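Local coordinates for protein UDP-N-acetylmuramate-alanine ligase MurC (Thermotoga maritima, PDB 1J6U) that catalyses the ATP-dependent joining of L-alanine to UDP-N-acetylmuramate, a step of peptidoglycan biosynthesis in cell wall formation, at residues Lys125-Ala130 / Glu304-Val309; Ala133-His138 / Ala297-Ala302; Thr144-Gly149 / Gly157-Gly162; Val309-Ser314 / Asp328-Thr333. One frame throughout, in Å; residues are numbered along the deposited sequence.

From the N terminus, helix 125-138 enters first, supplying its start to contact 1 and its end to contact 2. Strand 144-146 follows and pairs with 159-160 in contact 3, which closes a short hairpin at the edge of the middle-domain sheet. Much later, helix 296-305 returns to helix 125-138. Contact 2 closes this long loop at 297-302 and contact 1 closes it at 304-309. Contact 3 is therefore nested in contact 2, and contact 2 in contact 1. Contact 4 follows in series, shares Val309 with contact 1, and closes a short loop between strands 314-319 and 324-329, at the edge of the C-terminal sheet. Arg312 of contact 4 packs against Thr126 of contact 1.

Contact 1: residues Lys125-Ala130 / Glu304-Val309; sequences KTTTTA and EEFRGV
Ala130, Phe306 and Val309 form the apolar heart of this contact. Ala130 CB lies 3.5 Å from Val309 CG2, a tight fit for two carbons. The same methyl meets Phe306 at the rim of its ring, near the ring plane, with CB 3.7 Å from CZ. Phe306 CG is anti to the backbone N (chi1 176°), which sends the ring from the end of helix 296-305 toward helix 125-138. There, Phe306 CE2 also touches Thr127 CG2 at 3.9 Å. Gly308 N sits over the centre of one ring face, so the chain folds back across its own phenylalanine. Phe306 also meets the ring of His134, one turn beyond Ala130. Val309 CG2 further packs on Thr127 CA.

The predicted ATP-binding residues, Gly121 to Thr127, run into the first turn of helix 125-138. The sequence GTDGKTT there fits the P-loop of the Mur ligases. Phe306 is the first residue past helix 296-305 with non-helical backbone angles. The contact thus lays the segment leading to the C-terminal domain along the start of the P-loop helix.

No direct hydrogen bond crosses between the segments. A water bridges them instead: it accepts from Val309 N at 2.7 Å and is hydrogen-bonded to Thr127 OG1 at 3.1 Å.

Within the helix, Lys125 O is gripped twice by one residue. Thr129 N and Thr129 OG1 reach it from opposite faces of the carbonyl plane, with OG1 2.6 Å from Lys125 O. Lys125 NZ bonds to Gly121 O, also in the predicted site.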
loop_
_atom_site.group_PDB
_atom_site.type_symbol
_atom_site.label_atom_id
_atom_site.label_comp_id
_atom_site.label_asym_id
_atom_site.label_seq_id
_atom_site.Cartn_x
_atom_site.Cartn_y
_atom_site.Cartn_z
ATOM N N LYS A 125 -1.589 6.362 0.603
ATOM C CA LYS A 125 -1.368 6.089 1.996
ATOM C C LYS A 125 -0.188 5.198 2.343
ATOM O O LYS A 125 0.639 5.545 3.188
ATOM C CB LYS A 125 -2.698 5.550 2.537
ATOM C CG LYS A 125 -2.715 4.993 3.902
ATOM C CD LYS A 125 -4.129 4.538 4.200
ATOM C CE LYS A 125 -4.586 3.565 3.135
ATOM N NZ LYS A 125 -6.064 3.411 3.073
ATOM N N THR A 126 -0.081 4.060 1.676
ATOM C CA THR A 126 0.987 3.119 2.007
ATOM C C THR A 126 2.351 3.608 1.581
ATOM O O THR A 126 3.328 3.451 2.327
ATOM C CB THR A 126 0.696 1.680 1.402
ATOM O OG1 THR A 126 -0.623 1.280 1.770
ATOM C CG2 THR A 126 1.641 0.643 1.947
ATOM N N THR A 127 2.441 4.178 0.380
ATOM C CA THR A 127 3.726 4.693 -0.094
ATOM C C THR A 127 4.165 5.872 0.793
ATOM O O THR A 127 5.344 5.955 1.200
ATOM C CB THR A 127 3.657 5.155 -1.579
ATOM O OG1 THR A 127 3.681 4.011 -2.426
ATOM C CG2 THR A 127 4.869 6.038 -1.939
ATOM N N THR A 128 3.210 6.762 1.087
ATOM C CA THR A 128 3.485 7.931 1.927
ATOM C C THR A 128 3.983 7.468 3.282
ATOM O O THR A 128 4.992 7.970 3.800
ATOM C CB THR A 128 2.246 8.795 2.070
ATOM O OG1 THR A 128 1.929 9.346 0.781
ATOM C CG2 THR A 128 2.494 9.943 3.083
ATOM N N THR A 129 3.304 6.473 3.841
ATOM C CA THR A 129 3.744 5.914 5.110
ATOM C C THR A 129 5.145 5.329 5.012
ATOM O O THR A 129 5.955 5.470 5.925
ATOM C CB THR A 129 2.841 4.775 5.569
ATOM O OG1 THR A 129 1.484 5.213 5.591
ATOM C CG2 THR A 129 3.252 4.316 6.939
ATOM N N ALA A 130 5.430 4.665 3.900
ATOM C CA ALA A 130 6.733 4.034 3.732
ATOM C C ALA A 130 7.795 5.135 3.640
ATOM O O ALA A 130 8.915 5.012 4.194
ATOM C CB ALA A 130 6.727 3.110 2.480
ATOM N N GLU A 304 15.277 10.672 -1.980
ATOM C CA GLU A 304 15.845 10.327 -3.264
ATOM C C GLU A 304 16.170 8.829 -3.319
ATOM O O GLU A 304 16.034 8.200 -4.351
ATOM C CB GLU A 304 17.095 11.161 -3.531
ATOM C CG GLU A 304 17.767 10.798 -4.820
ATOM C CD GLU A 304 18.709 11.865 -5.305
ATOM O OE1 GLU A 304 19.406 12.472 -4.457
ATOM O OE2 GLU A 304 18.755 12.083 -6.539
ATOM N N GLU A 305 16.553 8.271 -2.186
ATOM C CA GLU A 305 16.915 6.869 -2.078
ATOM C C GLU A 305 15.742 5.896 -1.832
ATOM O O GLU A 305 15.914 4.706 -1.927
ATOM C CB GLU A 305 17.952 6.716 -0.951
ATOM C CG GLU A 305 19.387 7.148 -1.335
ATOM C CD GLU A 305 20.334 7.278 -0.114
ATOM O OE1 GLU A 305 20.058 6.636 0.931
ATOM O OE2 GLU A 305 21.357 8.013 -0.205
ATOM N N PHE A 306 14.565 6.414 -1.527
ATOM C CA PHE A 306 13.407 5.600 -1.219
ATOM C C PHE A 306 13.188 4.602 -2.317
ATOM O O PHE A 306 13.068 5.001 -3.449
ATOM C CB PHE A 306 12.193 6.493 -1.106
ATOM C CG PHE A 306 10.932 5.759 -0.886
ATOM C CD1 PHE A 306 10.774 4.931 0.236
ATOM C CD2 PHE A 306 9.879 5.919 -1.776
ATOM C CE1 PHE A 306 9.584 4.285 0.449
ATOM C CE2 PHE A 306 8.679 5.282 -1.570
ATOM C CZ PHE A 306 8.525 4.456 -0.453
ATOM N N ARG A 307 13.109 3.311 -1.984
ATOM C CA ARG A 307 12.964 2.297 -3.014
ATOM C C ARG A 307 11.566 1.837 -3.383
ATOM O O ARG A 307 11.384 1.101 -4.350
ATOM C CB ARG A 307 13.919 1.128 -2.735
ATOM C CG ARG A 307 15.377 1.567 -3.019
ATOM C CD ARG A 307 16.456 0.514 -2.768
ATOM N N GLY A 308 10.576 2.335 -2.664
ATOM C CA GLY A 308 9.200 2.014 -3.002
ATOM C C GLY A 308 8.656 0.846 -2.224
ATOM O O GLY A 308 9.375 0.163 -1.470
ATOM N N VAL A 309 7.375 0.613 -2.413
ATOM C CA VAL A 309 6.688 -0.473 -1.732
ATOM C C VAL A 309 6.325 -1.498 -2.759
ATOM O O VAL A 309 5.895 -1.113 -3.850
ATOM C CB VAL A 309 5.387 0.005 -1.149
ATOM C CG1 VAL A 309 4.607 -1.194 -0.494
ATOM C CG2 VAL A 309 5.675 1.112 -0.188
HETATM O O HOH W 1 6.302 2.868 -3.521
#

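Contact 2: residues Ala133-His138 / Ala297-Ala302; sequences AHVLKH and APVLEA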
loop_
_atom_site.group_PDB
_atom_site.type_symbol
_atom_site.label_atom_id
_atom_site.label_comp_id
_atom_site.label_asym_id
_atom_site.label_seq_id
_atom_site.Cartn_x
_atom_site.Cartn_y
_atom_site.Cartn_z
ATOM N N ALA A 133 8.370 6.516 7.182
ATOM C CA ALA A 133 9.184 5.540 7.876
ATOM C C ALA A 133 10.622 5.561 7.351
ATOM O O ALA A 133 11.583 5.510 8.123
ATOM C CB ALA A 133 8.595 4.114 7.687
ATOM N N HIS A 134 10.766 5.569 6.031
ATOM C CA HIS A 134 12.094 5.592 5.426
ATOM C C HIS A 134 12.911 6.838 5.875
ATOM O O HIS A 134 14.082 6.710 6.210
ATOM C CB HIS A 134 11.933 5.527 3.908
ATOM C CG HIS A 134 13.203 5.724 3.145
ATOM N ND1 HIS A 134 14.157 4.739 3.020
ATOM C CD2 HIS A 134 13.640 6.769 2.399
ATOM C CE1 HIS A 134 15.121 5.161 2.221
ATOM N NE2 HIS A 134 14.831 6.388 1.831
ATOM N N VAL A 135 12.300 8.025 5.856
ATOM C CA VAL A 135 12.944 9.265 6.324
ATOM C C VAL A 135 13.380 9.094 7.801
ATOM O O VAL A 135 14.550 9.249 8.155
ATOM C CB VAL A 135 11.974 10.468 6.258
ATOM C CG1 VAL A 135 12.591 11.678 6.948
ATOM C CG2 VAL A 135 11.651 10.821 4.804
ATOM N N LEU A 136 12.435 8.759 8.661
ATOM C CA LEU A 136 12.752 8.561 10.064
ATOM C C LEU A 136 13.902 7.555 10.233
ATOM O O LEU A 136 14.786 7.716 11.079
ATOM C CB LEU A 136 11.497 8.109 10.831
ATOM C CG LEU A 136 10.709 9.121 11.684
ATOM C CD1 LEU A 136 11.370 10.502 11.649
ATOM C CD2 LEU A 136 9.279 9.187 11.236
ATOM N N LYS A 137 13.938 6.516 9.427
ATOM C CA LYS A 137 15.033 5.574 9.596
ATOM C C LYS A 137 16.352 6.194 9.143
ATOM O O LYS A 137 17.393 5.971 9.757
ATOM C CB LYS A 137 14.761 4.288 8.803
ATOM C CG LYS A 137 13.829 3.297 9.488
ATOM C CD LYS A 137 13.290 2.230 8.494
ATOM C CE LYS A 137 14.377 1.390 7.801
ATOM N NZ LYS A 137 15.312 0.663 8.712
ATOM N N HIS A 138 16.303 6.982 8.066
ATOM C CA HIS A 138 17.502 7.583 7.508
ATOM C C HIS A 138 18.056 8.557 8.479
ATOM O O HIS A 138 19.269 8.678 8.607
ATOM C CB HIS A 138 17.202 8.299 6.220
ATOM C CG HIS A 138 18.405 8.889 5.563
ATOM N ND1 HIS A 138 19.300 8.136 4.838
ATOM C CD2 HIS A 138 18.808 10.177 5.434
ATOM C CE1 HIS A 138 20.194 8.934 4.278
ATOM N NE2 HIS A 138 19.916 10.177 4.623
ATOM N N ALA A 297 17.901 18.703 4.193
ATOM C CA ALA A 297 18.936 18.077 3.368
ATOM C C ALA A 297 18.901 16.552 3.550
ATOM O O ALA A 297 18.868 15.809 2.559
ATOM C CB ALA A 297 20.326 18.624 3.697
ATOM N N PRO A 298 18.949 16.051 4.805
ATOM C CA PRO A 298 18.894 14.589 4.902
ATOM C C PRO A 298 17.539 14.020 4.514
ATOM O O PRO A 298 17.477 12.895 4.032
ATOM C CB PRO A 298 19.249 14.304 6.367
ATOM C CG PRO A 298 18.929 15.506 7.045
ATOM C CD PRO A 298 19.407 16.592 6.085
ATOM N N VAL A 299 16.469 14.792 4.708
ATOM C CA VAL A 299 15.141 14.312 4.352
ATOM C C VAL A 299 15.066 14.089 2.849
ATOM O O VAL A 299 14.494 13.112 2.415
ATOM C CB VAL A 299 14.039 15.307 4.784
ATOM C CG1 VAL A 299 12.656 14.921 4.200
ATOM C CG2 VAL A 299 13.945 15.301 6.277
ATOM N N LEU A 300 15.666 14.979 2.065
ATOM C CA LEU A 300 15.658 14.869 0.609
ATOM C C LEU A 300 16.594 13.787 0.076
ATOM O O LEU A 300 16.379 13.225 -0.993
ATOM C CB LEU A 300 16.013 16.207 -0.032
ATOM C CG LEU A 300 14.899 17.256 0.100
ATOM C CD1 LEU A 300 15.411 18.647 -0.273
ATOM C CD2 LEU A 300 13.758 16.876 -0.793
ATOM N N GLU A 301 17.647 13.525 0.817
ATOM C CA GLU A 301 18.618 12.506 0.458
ATOM C C GLU A 301 17.898 11.143 0.609
ATOM O O GLU A 301 17.987 10.252 -0.248
ATOM C CB GLU A 301 19.793 12.643 1.424
ATOM C CG GLU A 301 20.928 11.680 1.278
ATOM C CD GLU A 301 21.998 11.951 2.336
ATOM O OE1 GLU A 301 21.655 12.561 3.381
ATOM O OE2 GLU A 301 23.167 11.550 2.132
ATOM N N ALA A 302 17.150 11.019 1.692
ATOM C CA ALA A 302 16.406 9.832 1.986
ATOM C C ALA A 302 15.308 9.661 0.924
ATOM O O ALA A 302 15.129 8.570 0.362
ATOM C CB ALA A 302 15.796 9.958 3.357
#
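His138 lays its imidazole over Ala302. The Ala302 CB methyl sits over one ring face, 3.9 Å from the centroid, a CH-pi contact. The ring edge is turned to Glu301. His138 NE2 points its N-H almost straight at Glu301 OE1, but at 3.2 Å the bond is weak. The extended glutamate chain crosses the ring at about a right angle, and the carboxylate is turned steeply from the ring plane.

His134, one turn earlier, meets Ala302 with its edge. CG is anti to the backbone N (chi1 172°), which carries the ring across to the other helix. There His134 NE2 donates to Ala302 O at 2.6 Å. The oxygen lies in the ring plane, while the nitrogen stands above the carbonyl plane and the bond is bent to 134°. A leucine in place of His134 would probably leave Ala302 O without this donor and lose a polar tie between the helices.

These are the last turns of the helix that begins in the predicted ATP-binding loop, packed on helix 296-305. The axes of the two segments pass 9.0 Å apart, their N-to-C directions 124° apart, a steep crossing rather than an antiparallel pair. Ala302 lies at the close point, its CA 5.6 Å from that of Val135.

Beside the histidines the packing is apolar. The side chains of Val135 and Val299 meet at a slant, CG1 of Val135 3.9 Å from CG2 of Val299. Val135 CG2 also leans on Ala302 CB. Helix 276-291 covers Val135 as well, through Val285 and Phe289.

Contact 3: residues Thr144-Gly149 / Gly157-Gly162; sequences TVFLGG and GNYEKG
The two segments run antiparallel as a hairpin, with Val145 and Glu160 as the hydrogen-bonded pair and Phe146 and Tyr159 as the non-hydrogen-bonded pair. Val145 N donates to Glu160 O at 2.8 Å, and Glu160 N returns the bond to Val145 O. Leu147 N donates to Asn158 O at 2.6 Å, from above the carbonyl plane.

Phe146 and Tyr159 project to the same sheet face and lie side by side. They form an edge-to-face pair, centroids 5.2 Å apart and planes at 67°. The Tyr159 edge meets the Phe146 face, with Tyr159 CE1 3.7 Å from Phe146 CZ. Tyr159 OH bonds to His31. At the open end, Thr144 OG1 lies beside the backbone N (chi1 -74°) and accepts from Gly162 N at 3.1 Å. A water links Thr144 OG1 to Lys161 NZ. Asn158 ND2 reaches Ser26 OG.

Strand 159-160 is an edge strand of the middle-domain sheet, and strand 144-146 lies between it and strand 166-170. On the Phe146 and Tyr159 face, helix 23-34 packs on Asn158 and Tyr159. On the other face, helix 125-138 lies against Val145 and Leu147, and Lys137 makes a salt bridge to Glu160.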
loop_
_atom_site.group_PDB
_atom_site.type_symbol
_atom_site.label_atom_id
_atom_site.label_comp_id
_atom_site.label_asym_id
_atom_site.label_seq_id
_atom_site.Cartn_x
_atom_site.Cartn_y
_atom_site.Cartn_z
ATOM N N THR A 144 9.311 2.621 15.067
ATOM C CA THR A 144 8.600 1.365 15.037
ATOM C C THR A 144 7.699 1.649 13.838
ATOM O O THR A 144 7.040 2.707 13.783
ATOM C CB THR A 144 7.731 1.132 16.310
ATOM O OG1 THR A 144 8.584 0.797 17.410
ATOM C CG2 THR A 144 6.764 -0.032 16.105
ATOM N N VAL A 145 7.696 0.731 12.872
ATOM C CA VAL A 145 6.888 0.889 11.667
ATOM C C VAL A 145 5.813 -0.200 11.461
ATOM O O VAL A 145 6.054 -1.382 11.658
ATOM C CB VAL A 145 7.808 0.922 10.417
ATOM C CG1 VAL A 145 6.993 1.254 9.143
ATOM C CG2 VAL A 145 8.941 1.937 10.645
ATOM N N PHE A 146 4.625 0.238 11.064
ATOM C CA PHE A 146 3.512 -0.639 10.775
ATOM C C PHE A 146 3.117 -0.218 9.376
ATOM O O PHE A 146 2.446 0.798 9.182
ATOM C CB PHE A 146 2.320 -0.408 11.734
ATOM C CG PHE A 146 2.548 -0.927 13.107
ATOM C CD1 PHE A 146 3.195 -0.149 14.063
ATOM C CD2 PHE A 146 2.155 -2.223 13.448
ATOM C CE1 PHE A 146 3.440 -0.680 15.340
ATOM C CE2 PHE A 146 2.408 -2.734 14.716
ATOM C CZ PHE A 146 3.051 -1.960 15.659
ATOM N N LEU A 147 3.508 -1.017 8.398
ATOM C CA LEU A 147 3.215 -0.691 7.014
ATOM C C LEU A 147 2.139 -1.586 6.435
ATOM O O LEU A 147 2.083 -2.776 6.751
ATOM C CB LEU A 147 4.473 -0.902 6.189
ATOM C CG LEU A 147 4.941 0.194 5.259
ATOM C CD1 LEU A 147 5.768 -0.506 4.198
ATOM C CD2 LEU A 147 3.778 0.984 4.652
ATOM N N GLY A 148 1.321 -1.015 5.558
ATOM C CA GLY A 148 0.283 -1.774 4.875
ATOM C C GLY A 148 0.826 -2.277 3.544
ATOM O O GLY A 148 0.111 -2.357 2.550
ATOM N N GLY A 149 2.109 -2.618 3.515
ATOM C CA GLY A 149 2.688 -3.075 2.273
ATOM C C GLY A 149 4.071 -3.552 2.613
ATOM O O GLY A 149 4.441 -3.526 3.787
ATOM N N GLY A 157 9.568 -6.354 6.598
ATOM C CA GLY A 157 8.724 -6.038 5.466
ATOM C C GLY A 157 7.626 -5.033 5.578
ATOM O O GLY A 157 7.597 -4.075 4.784
ATOM N N ASN A 158 6.700 -5.277 6.509
ATOM C CA ASN A 158 5.564 -4.389 6.722
ATOM C C ASN A 158 5.592 -3.990 8.176
ATOM O O ASN A 158 4.674 -3.346 8.689
ATOM C CB ASN A 158 4.218 -5.074 6.367
ATOM C CG ASN A 158 3.903 -6.320 7.239
ATOM O OD1 ASN A 158 4.799 -7.051 7.683
ATOM N ND2 ASN A 158 2.619 -6.562 7.459
ATOM N N TYR A 159 6.679 -4.363 8.827
ATOM C CA TYR A 159 6.848 -4.052 10.234
ATOM C C TYR A 159 8.315 -3.979 10.585
ATOM O O TYR A 159 9.144 -4.635 9.953
ATOM C CB TYR A 159 6.219 -5.124 11.122
ATOM C CG TYR A 159 6.552 -4.913 12.591
ATOM C CD1 TYR A 159 5.839 -3.987 13.349
ATOM C CD2 TYR A 159 7.625 -5.585 13.201
ATOM C CE1 TYR A 159 6.170 -3.732 14.675
ATOM C CE2 TYR A 159 7.977 -5.343 14.520
ATOM C CZ TYR A 159 7.238 -4.410 15.260
ATOM O OH TYR A 159 7.538 -4.146 16.582
ATOM N N GLU A 160 8.619 -3.157 11.588
ATOM C CA GLU A 160 9.978 -3.002 12.104
ATOM C C GLU A 160 9.826 -2.467 13.508
ATOM O O GLU A 160 9.009 -1.577 13.736
ATOM C CB GLU A 160 10.804 -2.002 11.285
ATOM C CG GLU A 160 12.253 -1.939 11.769
ATOM C CD GLU A 160 13.219 -1.388 10.732
ATOM O OE1 GLU A 160 13.606 -0.203 10.825
ATOM O OE2 GLU A 160 13.587 -2.145 9.816
ATOM N N LYS A 161 10.587 -3.015 14.443
ATOM C CA LYS A 161 10.524 -2.548 15.817
ATOM C C LYS A 161 11.669 -1.572 16.040
ATOM O O LYS A 161 12.810 -1.846 15.632
ATOM C CB LYS A 161 10.699 -3.704 16.802
ATOM C CG LYS A 161 10.635 -3.219 18.242
ATOM C CD LYS A 161 10.509 -4.323 19.257
ATOM C CE LYS A 161 10.072 -3.767 20.617
ATOM N NZ LYS A 161 8.710 -3.116 20.573
ATOM N N GLY A 162 11.373 -0.445 16.680
ATOM C CA GLY A 162 12.410 0.533 16.981
ATOM C C GLY A 162 12.024 1.213 18.282
ATOM O O GLY A 162 10.902 1.032 18.742
HETATM O O HOH W 2 7.798 -0.552 19.597
#

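Contact 4: residues Val309-Ser314 / Asp328-Thr333; sequences VHRRFS and DDYAHT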
loop_
_atom_site.group_PDB
_atom_site.type_symbol
_atom_site.label_atom_id
_atom_site.label_comp_id
_atom_site.label_asym_id
_atom_site.label_seq_id
_atom_site.Cartn_x
_atom_site.Cartn_y
_atom_site.Cartn_z
ATOM N N VAL A 309 7.375 0.613 -2.413
ATOM C CA VAL A 309 6.688 -0.473 -1.732
ATOM C C VAL A 309 6.325 -1.498 -2.759
ATOM O O VAL A 309 5.895 -1.113 -3.850
ATOM C CB VAL A 309 5.387 0.005 -1.149
ATOM C CG1 VAL A 309 4.607 -1.194 -0.494
ATOM C CG2 VAL A 309 5.675 1.112 -0.188
ATOM N N HIS A 310 6.465 -2.788 -2.425
ATOM C CA HIS A 310 6.081 -3.840 -3.394
ATOM C C HIS A 310 4.660 -3.677 -3.883
ATOM O O HIS A 310 3.739 -3.330 -3.129
ATOM C CB HIS A 310 6.321 -5.246 -2.828
ATOM C CG HIS A 310 7.782 -5.532 -2.591
ATOM N ND1 HIS A 310 8.257 -6.752 -2.150
ATOM C CD2 HIS A 310 8.873 -4.735 -2.732
ATOM C CE1 HIS A 310 9.573 -6.691 -2.026
ATOM N NE2 HIS A 310 9.972 -5.479 -2.373
ATOM N N ARG A 311 4.530 -3.828 -5.190
ATOM C CA ARG A 311 3.292 -3.721 -5.936
ATOM C C ARG A 311 2.878 -2.301 -6.204
ATOM O O ARG A 311 1.756 -2.053 -6.679
ATOM C CB ARG A 311 2.136 -4.470 -5.274
ATOM C CG ARG A 311 2.370 -5.982 -5.112
ATOM C CD ARG A 311 1.216 -6.691 -5.767
ATOM N NE ARG A 311 0.654 -7.685 -4.887
ATOM C CZ ARG A 311 -0.515 -8.275 -5.080
ATOM N NH1 ARG A 311 -1.283 -7.993 -6.142
ATOM N NH2 ARG A 311 -0.933 -9.136 -4.172
ATOM N N ARG A 312 3.732 -1.347 -5.873
ATOM C CA ARG A 312 3.390 0.041 -6.263
ATOM C C ARG A 312 4.496 0.295 -7.294
ATOM O O ARG A 312 5.597 0.709 -6.953
ATOM C CB ARG A 312 3.470 1.021 -5.090
ATOM C CG ARG A 312 3.101 0.416 -3.780
ATOM C CD ARG A 312 1.610 0.378 -3.538
ATOM N NE ARG A 312 1.362 -0.721 -2.615
ATOM C CZ ARG A 312 0.337 -0.786 -1.783
ATOM N NH1 ARG A 312 -0.558 0.192 -1.756
ATOM N NH2 ARG A 312 0.226 -1.825 -0.972
ATOM N N PHE A 313 4.184 -0.050 -8.543
ATOM C CA PHE A 313 5.098 0.010 -9.665
ATOM C C PHE A 313 6.473 -0.523 -9.248
ATOM O O PHE A 313 7.488 0.148 -9.485
ATOM C CB PHE A 313 5.242 1.440 -10.187
ATOM C CG PHE A 313 5.735 1.528 -11.639
ATOM C CD1 PHE A 313 4.832 1.674 -12.699
ATOM C CD2 PHE A 313 7.100 1.497 -11.943
ATOM C CE1 PHE A 313 5.285 1.789 -14.033
ATOM C CE2 PHE A 313 7.550 1.615 -13.275
ATOM C CZ PHE A 313 6.634 1.760 -14.309
ATOM N N SER A 314 6.517 -1.710 -8.624
ATOM C CA SER A 314 7.800 -2.295 -8.224
ATOM C C SER A 314 8.417 -3.169 -9.326
ATOM O O SER A 314 7.716 -3.926 -10.014
ATOM C CB SER A 314 7.666 -3.105 -6.928
ATOM O OG SER A 314 6.531 -3.905 -6.928
ATOM N N ASP A 328 5.388 -5.092 -11.105
ATOM C CA ASP A 328 4.155 -5.377 -10.354
ATOM C C ASP A 328 3.404 -4.135 -9.892
ATOM O O ASP A 328 3.986 -3.209 -9.333
ATOM C CB ASP A 328 4.470 -6.201 -9.112
ATOM C CG ASP A 328 4.994 -7.567 -9.450
ATOM O OD1 ASP A 328 4.309 -8.247 -10.224
ATOM O OD2 ASP A 328 6.067 -7.972 -8.953
ATOM N N ASP A 329 2.106 -4.114 -10.116
ATOM C CA ASP A 329 1.317 -2.999 -9.657
ATOM C C ASP A 329 -0.090 -3.419 -9.286
ATOM O O ASP A 329 -0.754 -4.110 -10.040
ATOM C CB ASP A 329 1.241 -1.881 -10.684
ATOM C CG ASP A 329 0.782 -0.577 -10.059
ATOM O OD1 ASP A 329 -0.433 -0.256 -10.117
ATOM O OD2 ASP A 329 1.649 0.110 -9.470
ATOM N N TYR A 330 -0.507 -2.957 -8.111
ATOM C CA TYR A 330 -1.795 -3.205 -7.480
ATOM C C TYR A 330 -2.985 -2.636 -8.206
ATOM O O TYR A 330 -4.099 -2.979 -7.881
ATOM C CB TYR A 330 -1.787 -2.559 -6.096
ATOM C CG TYR A 330 -2.170 -3.453 -4.983
ATOM C CD1 TYR A 330 -1.843 -4.809 -5.019
ATOM C CD2 TYR A 330 -2.772 -2.942 -3.833
ATOM C CE1 TYR A 330 -2.095 -5.647 -3.928
ATOM C CE2 TYR A 330 -3.029 -3.779 -2.723
ATOM C CZ TYR A 330 -2.680 -5.132 -2.786
ATOM O OH TYR A 330 -2.871 -5.970 -1.708
ATOM N N ALA A 331 -2.778 -1.751 -9.168
ATOM C CA ALA A 331 -3.923 -1.121 -9.815
ATOM C C ALA A 331 -5.097 -2.051 -10.141
ATOM O O ALA A 331 -4.899 -3.166 -10.642
ATOM C CB ALA A 331 -3.469 -0.389 -11.080
ATOM N N HIS A 332 -6.318 -1.581 -9.867
ATOM C CA HIS A 332 -7.529 -2.351 -10.140
ATOM C C HIS A 332 -8.645 -1.473 -10.650
ATOM O O HIS A 332 -9.675 -1.927 -11.098
ATOM C CB HIS A 332 -7.993 -3.078 -8.895
ATOM C CG HIS A 332 -8.217 -2.186 -7.730
ATOM N ND1 HIS A 332 -7.220 -1.883 -6.826
ATOM C CD2 HIS A 332 -9.315 -1.496 -7.339
ATOM C CE1 HIS A 332 -7.696 -1.042 -5.927
ATOM N NE2 HIS A 332 -8.964 -0.790 -6.215
ATOM N N THR A 333 -8.387 -0.194 -10.627
ATOM C CA THR A 333 -9.328 0.813 -11.050
ATOM C C THR A 333 -8.938 1.380 -12.391
ATOM O O THR A 333 -7.775 1.433 -12.732
ATOM C CB THR A 333 -9.311 1.935 -10.000
ATOM O OG1 THR A 333 -10.162 1.555 -8.923
ATOM C CG2 THR A 333 -9.695 3.249 -10.570
HETATM O O HOH W 3 7.983 -6.256 -7.480
#
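Asp329 OD2 takes the backbone N of Phe313 at 2.7 Å, using its anti lone pair. Phe313 belongs to a G1 beta bulge, in which it and Ser314 both face Asp328. The bulge opens the antiparallel pairing of strands 314-319 and 324-329 in the C-terminal domain. The other oxygen, Asp329 OD1, accepts from Ala331 N and makes an Asx turn. One carboxylate thus ties both segments. An alanine in place of Asp329 would probably leave the Phe313 and Ala331 amides without these acceptors and free the bulge to shift.

Ser314 N and O both bond to Asp328, with Ser314 O 2.8 Å from Asp328 N. Just before the bulge, a type II turn runs from Val309 to Arg312. Arg311 N is held by Ser314 OG at 2.7 Å, and Arg311 O accepts from Tyr330 N in the carbonyl plane. Water joins Ser314 OG to Asp328 OD2, while Asp328 OD1 goes to Ser447.

Arg312 lies loosely alongside Tyr330, its guanidinium plane 32° from the ring, and also packs on Thr126 of the predicted ATP site. Arg311 meets Tyr330 differently. Its chain bends so that the guanidinium stands 87° to the ring, and Tyr330 CE1 points into the guanidinium face, 3.3 Å from Arg311 CZ.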